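PDB 3JU0: phage integrase from Pectobacterium atrosepticum, which probably binds arm-type DNA sites during integrase-mediated recombination, this chain being the arm-type binding domain. Local coordinates for residues G34-R39 against G54-V59. Sequence-based numbering, arbitrary orientation.
Sequences GSKYWR and GVYPAV
Trp38 reaches across to the loop residue Val59, where its indole NE1 donates a hydrogen bond of 2.8 Å to the carbonyl O of Val59. The oxygen lies at the ring edge, in the indole plane, while NE1 stands above the carbonyl plane. Tryptophan suits this buried place because it offers a broad apolar ring along with one N-H that satisfies a loop carbonyl. Beside that bond, CG1 of Val59 packs 3.7 Å from CD1 of Trp38. The contact joins strands 36-44 and 47-56, a β hairpin at one edge of the four-stranded antiparallel sheet of this arm-type binding domain; Trp38 faces Val8 of helix 5-10 and Leu61 and Ala64 of helix 61-76. Backbone bonds join the strands: Trp38 N to Gly54 O, and Tyr56 N to Lys36 O at 2.9 Å. Glycine suits position 54 because CG2 of Val59 sits close on that face and the positive phi of 135° is one glycine readily adopts. On the same face as Trp38, the long aliphatic chain of Lys36 packs along Tyr56, its CD 3.8 Å from CD2 of the tyrosine ring. Extended beyond CG (chi2 174°), it carries NZ to the carbonyls of Val8 and Ala11. The tyrosine offers lysine a broad apolar ring, and Tyr56 CB lies 3.8 Å from Trp38 NE1. A water accepts from Lys36 N and donates to Tyr56 O, the carbonyl of the cis peptide bond to Pro57.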
# COMPACT_ATOMS: atom_id res chain seq x y z
N GLY A 34 10.20 -10.59 7.52
CA GLY A 34 9.88 -11.29 6.34
C GLY A 34 8.57 -10.85 5.63
O GLY A 34 8.32 -11.14 4.47
N SER A 35 7.84 -10.05 6.33
CA SER A 35 6.58 -9.60 5.77
C SER A 35 6.76 -8.37 4.89
O SER A 35 7.76 -7.65 5.01
CB SER A 35 5.63 -9.27 6.90
OG SER A 35 5.20 -10.46 7.57
N LYS A 36 5.80 -8.17 3.96
CA LYS A 36 5.83 -7.10 2.93
C LYS A 36 4.50 -6.32 3.00
O LYS A 36 3.46 -6.93 2.82
CB LYS A 36 6.08 -7.74 1.57
CG LYS A 36 7.48 -8.25 1.32
CD LYS A 36 7.63 -8.97 0.05
CE LYS A 36 9.09 -9.30 -0.23
NZ LYS A 36 9.26 -10.23 -1.42
N TYR A 37 4.61 -5.03 3.37
CA TYR A 37 3.48 -4.20 3.70
C TYR A 37 3.30 -3.12 2.67
O TYR A 37 4.23 -2.41 2.38
CB TYR A 37 3.63 -3.51 5.09
CG TYR A 37 3.88 -4.42 6.24
CD1 TYR A 37 5.15 -4.87 6.53
CD2 TYR A 37 2.88 -4.76 7.11
CE1 TYR A 37 5.41 -5.70 7.60
CE2 TYR A 37 3.12 -5.61 8.18
CZ TYR A 37 4.37 -6.13 8.42
OH TYR A 37 4.62 -6.93 9.55
N TRP A 38 2.08 -2.94 2.15
CA TRP A 38 1.79 -1.79 1.28
C TRP A 38 1.38 -0.61 2.16
O TRP A 38 0.52 -0.74 3.04
CB TRP A 38 0.66 -2.08 0.34
CG TRP A 38 0.93 -3.19 -0.63
CD1 TRP A 38 0.38 -4.43 -0.61
CD2 TRP A 38 1.83 -3.16 -1.72
NE1 TRP A 38 0.85 -5.16 -1.67
CE2 TRP A 38 1.74 -4.39 -2.38
CE3 TRP A 38 2.71 -2.18 -2.22
CZ2 TRP A 38 2.56 -4.71 -3.50
CZ3 TRP A 38 3.47 -2.50 -3.36
CH2 TRP A 38 3.36 -3.74 -3.98
N ARG A 39 1.98 0.52 1.86
CA ARG A 39 1.73 1.76 2.63
C ARG A 39 1.57 2.95 1.72
O ARG A 39 2.26 3.06 0.71
CB ARG A 39 2.89 2.06 3.57
CG ARG A 39 3.03 1.13 4.74
CD ARG A 39 2.39 -0.10 4.63
NE ARG A 39 2.05 -0.49 6.00
CZ ARG A 39 1.19 -1.43 6.36
NH1 ARG A 39 0.37 -2.21 5.49
NH2 ARG A 39 1.15 -1.57 7.64
N GLY A 54 -2.49 -2.95 3.01
CA GLY A 54 -2.56 -4.40 2.94
C GLY A 54 -1.19 -5.06 2.93
O GLY A 54 -0.17 -4.39 3.04
N VAL A 55 -1.24 -6.38 2.80
CA VAL A 55 -0.07 -7.25 2.93
C VAL A 55 0.13 -8.02 1.64
O VAL A 55 -0.77 -8.70 1.23
CB VAL A 55 -0.24 -8.21 4.15
CG1 VAL A 55 0.84 -9.23 4.20
CG2 VAL A 55 -0.27 -7.36 5.42
N TYR A 56 1.34 -8.02 1.09
CA TYR A 56 1.66 -8.88 -0.04
C TYR A 56 2.01 -10.29 0.49
O TYR A 56 2.72 -10.41 1.47
CB TYR A 56 2.89 -8.28 -0.76
CG TYR A 56 3.39 -9.07 -1.93
CD1 TYR A 56 2.87 -8.94 -3.19
CD2 TYR A 56 4.40 -10.01 -1.75
CE1 TYR A 56 3.31 -9.73 -4.26
CE2 TYR A 56 4.86 -10.73 -2.81
CZ TYR A 56 4.33 -10.60 -4.04
OH TYR A 56 4.84 -11.34 -5.08
N PRO A 57 1.56 -11.34 -0.18
CA PRO A 57 0.93 -11.46 -1.47
C PRO A 57 -0.61 -11.50 -1.41
O PRO A 57 -1.21 -11.66 -2.42
CB PRO A 57 1.48 -12.82 -1.97
CG PRO A 57 1.60 -13.55 -0.72
CD PRO A 57 2.09 -12.63 0.31
N ALA A 58 -1.21 -11.31 -0.24
CA ALA A 58 -2.69 -11.21 -0.13
C ALA A 58 -3.21 -10.10 -1.04
O ALA A 58 -4.26 -10.25 -1.71
CB ALA A 58 -3.08 -11.04 1.29
N VAL A 59 -2.44 -9.03 -1.09
CA VAL A 59 -2.70 -7.86 -1.90
C VAL A 59 -1.54 -7.74 -2.91
O VAL A 59 -0.39 -7.55 -2.56
CB VAL A 59 -2.78 -6.62 -0.97
CG1 VAL A 59 -2.96 -5.35 -1.79
CG2 VAL A 59 -3.89 -6.80 0.10
O HOH W 1 4.13 -10.60 3.66